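Local coordinates for protein activating signal cointegrator 1 complex subunit 2 (Homo sapiens, PDB 6YXQ) that binds polyubiquitinated proteins as a whole protein, recruits ASCC3 and ALKBH3 to sites of DNA damage, and takes part in rescuing stalled ribosomes, at residues V42-P46 against S97-P103; L159-P163 against Y194-L198; P238-L243 against A297-R301. All coordinates share one frame; numbering follows the deposited sequence.

Contact 1 of 3, residues V42-P46 against S97-P103; sequences VLYKP and SYLRYVP
Tyr44 and Tyr98 form a T-shaped pair. The edge of the Tyr98 ring points at the face of Tyr44, with centroids 4.9 Å apart and planes at 73°. Tyr98 CD1 sits over the centre of the Tyr44 ring, 3.6 Å from Tyr44 CE2. Further along the ring, Tyr44 CE1 lies 4.0 Å from Val102 CA. The Tyr44 ring reaches this place because its CG is anti to the backbone N (chi1 172°), which turns the ring toward the end of helix 89-101. Pro46 adds a second patch: its CD is 3.9 Å from Tyr101 CB, and its CB is 4.1 Å from Pro103 CD. At the other end, Leu43 CD2 packs against the side chain of Ser97. Val102 CB covers one face of the Tyr98 ring. The polar ends are held from outside: Tyr44 OH bonds to Gln120, and Ser97 OG to the carbonyl of Lys93. Pro46 packs on Phe4 and Tyr101 on Met5 of the ASCC3 chain. With an alanine at the Tyr44 position, the edge of Tyr98 is likely to lose its aromatic face and Gln120 its hydroxyl partner. The contact is thus mainly apolar and aromatic, anchoring an irregular segment on a helix end.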
loop_
_atom_site.group_PDB
_atom_site.type_symbol
_atom_site.label_atom_id
_atom_site.label_comp_id
_atom_site.label_asym_id
_atom_site.label_seq_id
_atom_site.Cartn_x
_atom_site.Cartn_y
_atom_site.Cartn_z
ATOM N N VAL B 42 -3.456 11.431 -10.927
ATOM C CA VAL B 42 -2.039 11.371 -11.255
ATOM C C VAL B 42 -1.386 10.205 -10.524
ATOM O O VAL B 42 -1.891 9.690 -9.522
ATOM C CB VAL B 42 -1.300 12.690 -10.943
ATOM C CG1 VAL B 42 -1.971 13.827 -11.632
ATOM C CG2 VAL B 42 -1.214 12.930 -9.438
ATOM N N LEU B 43 -0.235 9.790 -11.040
ATOM C CA LEU B 43 0.512 8.688 -10.468
ATOM C C LEU B 43 1.249 9.135 -9.212
ATOM O O LEU B 43 1.469 10.326 -8.974
ATOM C CB LEU B 43 1.505 8.131 -11.487
ATOM C CG LEU B 43 0.876 7.766 -12.828
ATOM C CD1 LEU B 43 1.828 8.088 -13.960
ATOM C CD2 LEU B 43 0.467 6.300 -12.863
ATOM N N TYR B 44 1.642 8.150 -8.410
ATOM C CA TYR B 44 2.323 8.376 -7.145
ATOM C C TYR B 44 3.821 8.158 -7.321
ATOM O O TYR B 44 4.245 7.169 -7.933
ATOM C CB TYR B 44 1.761 7.447 -6.065
ATOM C CG TYR B 44 2.529 7.454 -4.762
ATOM C CD1 TYR B 44 3.624 6.618 -4.569
ATOM C CD2 TYR B 44 2.155 8.289 -3.718
ATOM C CE1 TYR B 44 4.328 6.621 -3.382
ATOM C CE2 TYR B 44 2.855 8.296 -2.526
ATOM C CZ TYR B 44 3.939 7.460 -2.365
ATOM O OH TYR B 44 4.634 7.464 -1.182
ATOM N N LYS B 45 4.617 9.087 -6.797
ATOM C CA LYS B 45 6.053 8.926 -6.710
ATOM C C LYS B 45 6.491 9.063 -5.256
ATOM O O LYS B 45 5.990 9.936 -4.539
ATOM C CB LYS B 45 6.783 9.966 -7.576
ATOM C CG LYS B 45 6.373 9.966 -9.046
ATOM C CD LYS B 45 7.573 10.162 -9.968
ATOM C CE LYS B 45 7.153 10.688 -11.337
ATOM N NZ LYS B 45 6.571 9.619 -12.202
ATOM N N PRO B 46 7.400 8.215 -4.788
ATOM C CA PRO B 46 7.798 8.246 -3.375
ATOM C C PRO B 46 8.683 9.443 -3.077
ATOM O O PRO B 46 9.232 10.065 -3.999
ATOM C CB PRO B 46 8.562 6.925 -3.201
ATOM C CG PRO B 46 9.099 6.635 -4.564
ATOM C CD PRO B 46 8.066 7.132 -5.532
ATOM N N SER B 97 0.451 2.461 -8.814
ATOM C CA SER B 97 1.664 3.241 -8.590
ATOM C C SER B 97 2.008 3.294 -7.113
ATOM O O SER B 97 3.158 3.051 -6.716
ATOM C CB SER B 97 1.483 4.660 -9.124
ATOM O OG SER B 97 0.697 4.664 -10.297
ATOM N N TYR B 98 1.020 3.638 -6.284
ATOM C CA TYR B 98 1.272 3.717 -4.849
ATOM C C TYR B 98 1.731 2.370 -4.308
ATOM O O TYR B 98 2.767 2.280 -3.643
ATOM C CB TYR B 98 0.032 4.210 -4.098
ATOM C CG TYR B 98 0.224 4.253 -2.593
ATOM C CD1 TYR B 98 0.812 5.353 -1.975
ATOM C CD2 TYR B 98 -0.170 3.188 -1.791
ATOM C CE1 TYR B 98 0.999 5.391 -0.594
ATOM C CE2 TYR B 98 0.013 3.219 -0.413
ATOM C CZ TYR B 98 0.595 4.320 0.180
ATOM O OH TYR B 98 0.775 4.348 1.546
ATOM N N LEU B 99 0.986 1.301 -4.600
ATOM C CA LEU B 99 1.355 -0.011 -4.072
ATOM C C LEU B 99 2.756 -0.419 -4.517
ATOM O O LEU B 99 3.541 -0.957 -3.724
ATOM C CB LEU B 99 0.332 -1.057 -4.509
ATOM C CG LEU B 99 -1.039 -1.013 -3.833
ATOM C CD1 LEU B 99 -1.931 -2.117 -4.381
ATOM C CD2 LEU B 99 -0.908 -1.117 -2.323
ATOM N N ARG B 100 3.099 -0.155 -5.779
ATOM C CA ARG B 100 4.391 -0.578 -6.302
ATOM C C ARG B 100 5.536 0.198 -5.668
ATOM O O ARG B 100 6.593 -0.379 -5.388
ATOM C CB ARG B 100 4.416 -0.415 -7.822
ATOM C CG ARG B 100 5.785 -0.649 -8.452
ATOM C CD ARG B 100 5.702 -0.648 -9.979
ATOM N NE ARG B 100 6.926 -1.153 -10.599
ATOM C CZ ARG B 100 7.078 -1.354 -11.904
ATOM N NH1 ARG B 100 6.079 -1.092 -12.736
ATOM N NH2 ARG B 100 8.227 -1.817 -12.377
ATOM N N TYR B 101 5.354 1.504 -5.427
ATOM C CA TYR B 101 6.493 2.352 -5.098
ATOM C C TYR B 101 6.538 2.859 -3.663
ATOM O O TYR B 101 7.586 3.369 -3.251
ATOM C CB TYR B 101 6.553 3.546 -6.060
ATOM C CG TYR B 101 6.904 3.147 -7.478
ATOM C CD1 TYR B 101 8.140 2.582 -7.778
ATOM C CD2 TYR B 101 6.003 3.331 -8.514
ATOM C CE1 TYR B 101 8.466 2.210 -9.076
ATOM C CE2 TYR B 101 6.321 2.964 -9.814
ATOM C CZ TYR B 101 7.550 2.405 -10.089
ATOM O OH TYR B 101 7.854 2.048 -11.384
ATOM N N VAL B 102 5.468 2.717 -2.883
ATOM C CA VAL B 102 5.467 3.291 -1.533
ATOM C C VAL B 102 6.548 2.617 -0.699
ATOM O O VAL B 102 6.701 1.382 -0.759
ATOM C CB VAL B 102 4.079 3.141 -0.878
ATOM C CG1 VAL B 102 3.655 1.687 -0.803
ATOM C CG2 VAL B 102 4.073 3.763 0.508
ATOM N N PRO B 103 7.349 3.365 0.054
ATOM C CA PRO B 103 8.408 2.733 0.847
ATOM C C PRO B 103 7.829 1.817 1.914
ATOM O O PRO B 103 6.869 2.164 2.606
ATOM C CB PRO B 103 9.153 3.925 1.462
ATOM C CG PRO B 103 8.183 5.059 1.402
ATOM C CD PRO B 103 7.390 4.833 0.150
#

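Contact 2 of 3, residues L159-P163 against Y194-L198; sequences LFDIP and YYSDL
The backbones come nearest at Ile162 and Leu198, whose CA atoms are 6.4 Å apart, where segment 159-163 meets the first turns of helix 193-216. Ile162, at the junction of loop and helix, points into this approach. Ile162 CG1 is 3.6 Å from Asp197 CB, and Ile162 CD1 is 4.1 Å from Leu198 CB. CG1 is anti to the carbonyl carbon (chi1 -77°), and the branch ends with Ile162 CD1 over the backbone of the partner helix, 3.7 Å from Tyr194 O. That carbonyl already accepts the helical bond from Leu198 N. Tyr194 reaches across in the other direction. Its OH donates to Phe160 O at 3.1 Å, with the donor tilted 17° from the carbonyl plane. The same oxygen lies near the edge of the Tyr194 ring. Tyr194 OH also rests 3.3 Å from Phe160 CB. One tyrosine thereby satisfies the carbonyl of buried Phe160 and packs beside it. Tyr155 meets segment 194-198 twice: its ring meets that of Tyr194, and its OH bonds to Asp197 OD1. Leu154 packs on Phe160 and Tyr194. The arrangement is that of an all-helical core, in which the aliphatic side chain of Ile162 lies against the backbone of a helix.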
loop_
_atom_site.group_PDB
_atom_site.type_symbol
_atom_site.label_atom_id
_atom_site.label_comp_id
_atom_site.label_asym_id
_atom_site.label_seq_id
_atom_site.Cartn_x
_atom_site.Cartn_y
_atom_site.Cartn_z
ATOM N N LEU B 159 -8.452 -4.508 -11.185
ATOM C CA LEU B 159 -8.583 -3.920 -9.854
ATOM C C LEU B 159 -7.721 -4.653 -8.839
ATOM O O LEU B 159 -7.224 -4.048 -7.883
ATOM C CB LEU B 159 -10.046 -3.941 -9.410
ATOM C CG LEU B 159 -11.051 -3.143 -10.246
ATOM C CD1 LEU B 159 -12.417 -3.113 -9.571
ATOM C CD2 LEU B 159 -10.549 -1.727 -10.495
ATOM N N PHE B 160 -7.546 -5.960 -9.020
ATOM C CA PHE B 160 -6.706 -6.767 -8.144
ATOM C C PHE B 160 -5.785 -7.610 -9.014
ATOM O O PHE B 160 -6.250 -8.473 -9.763
ATOM C CB PHE B 160 -7.544 -7.652 -7.218
ATOM C CG PHE B 160 -8.144 -6.921 -6.039
ATOM C CD1 PHE B 160 -7.416 -6.729 -4.877
ATOM C CD2 PHE B 160 -9.445 -6.450 -6.088
ATOM C CE1 PHE B 160 -7.968 -6.071 -3.794
ATOM C CE2 PHE B 160 -10.003 -5.793 -5.006
ATOM C CZ PHE B 160 -9.263 -5.601 -3.860
ATOM N N ASP B 161 -4.491 -7.333 -8.944
ATOM C CA ASP B 161 -3.476 -8.219 -9.476
ATOM C C ASP B 161 -3.099 -9.235 -8.408
ATOM O O ASP B 161 -3.604 -9.212 -7.283
ATOM C CB ASP B 161 -2.240 -7.433 -9.898
ATOM C CG ASP B 161 -2.391 -6.793 -11.246
ATOM O OD1 ASP B 161 -3.348 -7.149 -11.962
ATOM O OD2 ASP B 161 -1.546 -5.939 -11.592
ATOM N N ILE B 162 -2.183 -10.129 -8.751
ATOM C CA ILE B 162 -1.489 -10.903 -7.730
ATOM C C ILE B 162 -0.416 -10.013 -7.105
ATOM O O ILE B 162 -0.312 -9.974 -5.869
ATOM C CB ILE B 162 -0.911 -12.208 -8.298
ATOM C CG1 ILE B 162 -2.023 -13.237 -8.480
ATOM C CG2 ILE B 162 0.143 -12.771 -7.361
ATOM C CD1 ILE B 162 -2.653 -13.709 -7.172
ATOM N N PRO B 163 0.396 -9.274 -7.883
ATOM C CA PRO B 163 1.334 -8.336 -7.241
ATOM C C PRO B 163 0.663 -7.359 -6.294
ATOM O O PRO B 163 1.185 -7.115 -5.200
ATOM C CB PRO B 163 1.980 -7.617 -8.433
ATOM C CG PRO B 163 1.914 -8.586 -9.530
ATOM C CD PRO B 163 0.650 -9.364 -9.336
ATOM N N TYR B 194 -7.963 -16.070 -9.385
ATOM C CA TYR B 194 -6.724 -15.548 -8.821
ATOM C C TYR B 194 -5.789 -16.679 -8.407
ATOM O O TYR B 194 -4.566 -16.571 -8.571
ATOM C CB TYR B 194 -7.039 -14.629 -7.643
ATOM C CG TYR B 194 -7.598 -13.301 -8.085
ATOM C CD1 TYR B 194 -6.873 -12.479 -8.931
ATOM C CD2 TYR B 194 -8.856 -12.878 -7.680
ATOM C CE1 TYR B 194 -7.376 -11.273 -9.350
ATOM C CE2 TYR B 194 -9.370 -11.669 -8.096
ATOM C CZ TYR B 194 -8.621 -10.871 -8.928
ATOM O OH TYR B 194 -9.107 -9.656 -9.339
ATOM N N TYR B 195 -6.348 -17.776 -7.880
ATOM C CA TYR B 195 -5.574 -18.995 -7.658
ATOM C C TYR B 195 -4.747 -19.345 -8.892
ATOM O O TYR B 195 -3.515 -19.459 -8.831
ATOM C CB TYR B 195 -6.512 -20.153 -7.306
ATOM C CG TYR B 195 -7.035 -20.169 -5.882
ATOM C CD1 TYR B 195 -6.175 -20.310 -4.804
ATOM C CD2 TYR B 195 -8.394 -20.075 -5.623
ATOM C CE1 TYR B 195 -6.655 -20.340 -3.507
ATOM C CE2 TYR B 195 -8.881 -20.105 -4.332
ATOM C CZ TYR B 195 -8.008 -20.238 -3.278
ATOM O OH TYR B 195 -8.496 -20.270 -1.992
ATOM N N SER B 196 -5.426 -19.499 -10.034
ATOM C CA SER B 196 -4.734 -19.728 -11.298
ATOM C C SER B 196 -3.699 -18.646 -11.561
ATOM O O SER B 196 -2.552 -18.943 -11.914
ATOM C CB SER B 196 -5.739 -19.802 -12.452
ATOM O OG SER B 196 -6.891 -20.539 -12.086
ATOM N N ASP B 197 -4.091 -17.380 -11.390
ATOM C CA ASP B 197 -3.130 -16.290 -11.495
ATOM C C ASP B 197 -1.901 -16.596 -10.652
ATOM O O ASP B 197 -0.772 -16.661 -11.161
ATOM C CB ASP B 197 -3.778 -14.976 -11.056
ATOM C CG ASP B 197 -4.453 -14.246 -12.199
ATOM O OD1 ASP B 197 -4.832 -14.906 -13.195
ATOM O OD2 ASP B 197 -4.595 -13.007 -12.095
ATOM N N LEU B 198 -2.128 -16.859 -9.362
ATOM C CA LEU B 198 -1.052 -17.269 -8.470
ATOM C C LEU B 198 -0.253 -18.410 -9.075
ATOM O O LEU B 198 0.980 -18.350 -9.158
ATOM C CB LEU B 198 -1.638 -17.683 -7.124
ATOM C CG LEU B 198 -0.630 -18.030 -6.043
ATOM C CD1 LEU B 198 0.319 -16.869 -5.864
ATOM C CD2 LEU B 198 -1.364 -18.348 -4.757
#

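Contact 3 of 3, residues P238-L243 against A297-R301; sequences PSDMPL and AIKKR
Arg301 carries most of the polar contact, gripping Met241 O end-on with two nitrogens. Met241 is modelled as selenomethionine. Arg301 NH1 is 2.6 Å from Met241 O at an N-H...O angle of 153°, and the bond lies in the carbonyl plane. Arg301 NH2 is 2.9 Å from Met241 O, with a more bent angle of 134°. Met241 O stays in the guanidinium plane, so the pair of bonds fixes the rotation of the group. Arg301 NH1 also makes a weak bond to Pro238 O at 2.8 Å. The bend at chi3 (54°) directs the guanidinium into the loop 238-243. A second weak bond joins Lys300 NZ to Ser239 OG at 3.0 Å. Glu304, outside the two segments, forms a salt bridge with Arg301 NH2. Leu243 lies alongside the guanidinium, with Leu243 CG 3.6 Å from Arg301 NH2. The apolar contact is between Ala297 CB and Pro238 CB, 3.5 Å apart. The contact ties the loop before helix 243-266, with Pro242 as its N-cap, to the C-terminal end of helix 279-300. Leu308 and Leu309 of helix 306-340 cover Leu243, and Leu246 of helix 243-266 packs on Pro238 and Met241.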
loop_
_atom_site.group_PDB
_atom_site.type_symbol
_atom_site.label_atom_id
_atom_site.label_comp_id
_atom_site.label_asym_id
_atom_site.label_seq_id
_atom_site.Cartn_x
_atom_site.Cartn_y
_atom_site.Cartn_z
ATOM N N PRO B 238 29.780 -13.519 -3.525
ATOM C CA PRO B 238 29.612 -12.369 -2.622
ATOM C C PRO B 238 30.903 -11.877 -1.987
ATOM O O PRO B 238 30.995 -10.693 -1.638
ATOM C CB PRO B 238 28.632 -12.899 -1.566
ATOM C CG PRO B 238 27.834 -13.928 -2.279
ATOM C CD PRO B 238 28.737 -14.543 -3.317
ATOM N N SER B 239 31.907 -12.743 -1.831
ATOM C CA SER B 239 33.162 -12.305 -1.229
ATOM C C SER B 239 33.912 -11.338 -2.133
ATOM O O SER B 239 34.652 -10.477 -1.643
ATOM C CB SER B 239 34.036 -13.515 -0.904
ATOM O OG SER B 239 33.246 -14.574 -0.391
ATOM N N ASP B 240 33.722 -11.445 -3.447
ATOM C CA ASP B 240 34.458 -10.634 -4.411
ATOM C C ASP B 240 33.636 -9.474 -4.952
ATOM O O ASP B 240 34.130 -8.348 -5.015
ATOM C CB ASP B 240 34.946 -11.518 -5.561
ATOM C CG ASP B 240 35.497 -12.833 -5.068
ATOM O OD1 ASP B 240 36.295 -12.799 -4.109
ATOM O OD2 ASP B 240 35.133 -13.892 -5.628
HETATM N N MSE B 241 32.390 -9.735 -5.336
HETATM C CA MSE B 241 31.497 -8.741 -5.916
HETATM C C MSE B 241 31.551 -7.357 -5.257
HETATM O O MSE B 241 31.813 -7.235 -4.052
HETATM C CB MSE B 241 30.071 -9.270 -5.866
HETATM C CG MSE B 241 29.477 -9.302 -4.488
HETATM SE SE MSE B 241 27.579 -9.728 -4.659
HETATM C CE MSE B 241 27.589 -11.108 -5.994
ATOM N N PRO B 242 31.313 -6.314 -6.052
ATOM C CA PRO B 242 31.265 -4.955 -5.498
ATOM C C PRO B 242 30.213 -4.841 -4.407
ATOM O O PRO B 242 29.188 -5.525 -4.427
ATOM C CB PRO B 242 30.918 -4.092 -6.714
ATOM C CG PRO B 242 31.463 -4.869 -7.873
ATOM C CD PRO B 242 31.271 -6.318 -7.524
ATOM N N LEU B 243 30.480 -3.942 -3.459
ATOM C CA LEU B 243 29.737 -3.921 -2.204
ATOM C C LEU B 243 28.252 -3.679 -2.432
ATOM O O LEU B 243 27.404 -4.422 -1.920
ATOM C CB LEU B 243 30.312 -2.856 -1.271
ATOM C CG LEU B 243 30.955 -3.366 0.018
ATOM C CD1 LEU B 243 31.504 -2.209 0.831
ATOM C CD2 LEU B 243 29.954 -4.166 0.832
ATOM N N ALA B 297 30.696 -13.955 3.488
ATOM C CA ALA B 297 31.149 -12.748 2.807
ATOM C C ALA B 297 30.852 -11.502 3.630
ATOM O O ALA B 297 31.713 -10.617 3.760
ATOM C CB ALA B 297 30.499 -12.648 1.432
ATOM N N ILE B 298 29.639 -11.412 4.186
ATOM C CA ILE B 298 29.282 -10.270 5.023
ATOM C C ILE B 298 30.215 -10.188 6.223
ATOM O O ILE B 298 30.742 -9.115 6.561
ATOM C CB ILE B 298 27.808 -10.371 5.456
ATOM C CG1 ILE B 298 26.881 -10.069 4.280
ATOM C CG2 ILE B 298 27.518 -9.422 6.589
ATOM C CD1 ILE B 298 25.429 -10.024 4.661
ATOM N N LYS B 299 30.465 -11.332 6.864
ATOM C CA LYS B 299 31.347 -11.345 8.025
ATOM C C LYS B 299 32.750 -10.885 7.652
ATOM O O LYS B 299 33.336 -10.031 8.330
ATOM C CB LYS B 299 31.374 -12.744 8.643
ATOM C CG LYS B 299 30.121 -13.069 9.438
ATOM C CD LYS B 299 30.367 -14.154 10.465
ATOM C CE LYS B 299 30.328 -15.533 9.836
ATOM N NZ LYS B 299 29.535 -16.482 10.669
ATOM N N LYS B 300 33.298 -11.431 6.561
ATOM C CA LYS B 300 34.663 -11.102 6.158
ATOM C C LYS B 300 34.803 -9.621 5.840
ATOM O O LYS B 300 35.758 -8.969 6.275
ATOM C CB LYS B 300 35.071 -11.942 4.947
ATOM C CG LYS B 300 35.792 -13.235 5.276
ATOM C CD LYS B 300 35.446 -14.332 4.276
ATOM C CE LYS B 300 35.556 -13.841 2.841
ATOM N NZ LYS B 300 35.223 -14.916 1.867
ATOM N N ARG B 301 33.856 -9.068 5.082
ATOM C CA ARG B 301 33.977 -7.705 4.584
ATOM C C ARG B 301 33.310 -6.668 5.487
ATOM O O ARG B 301 33.111 -5.531 5.048
ATOM C CB ARG B 301 33.398 -7.621 3.167
ATOM C CG ARG B 301 33.930 -8.692 2.221
ATOM C CD ARG B 301 33.153 -8.749 0.913
ATOM N NE ARG B 301 33.092 -7.452 0.244
ATOM C CZ ARG B 301 32.733 -7.280 -1.025
ATOM N NH1 ARG B 301 32.410 -8.323 -1.775
ATOM N NH2 ARG B 301 32.700 -6.062 -1.545
#

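The three contacts follow one another along the chain, each closing before the next opens. Contacts 1 and 2 are neighbours, with centres about 19 Å apart and nearest atoms about 6 Å apart, and do not touch. Helix 162-172 bridges them: it runs on from contact 2, and its Leu171 packs on Leu99 and Val102 of contact 1. Contact 3 lies far off, its centre about 32 Å from that of contact 1 and about 37 Å from that of contact 2. All three have residues that pack on the ASCC3 chain: Arg100, Tyr101 and others in contact 1, Pro163 in contact 2, Ile298 in contact 3. All lie in the N-terminal, largely helical part of ASCC2, bound here to ASCC3.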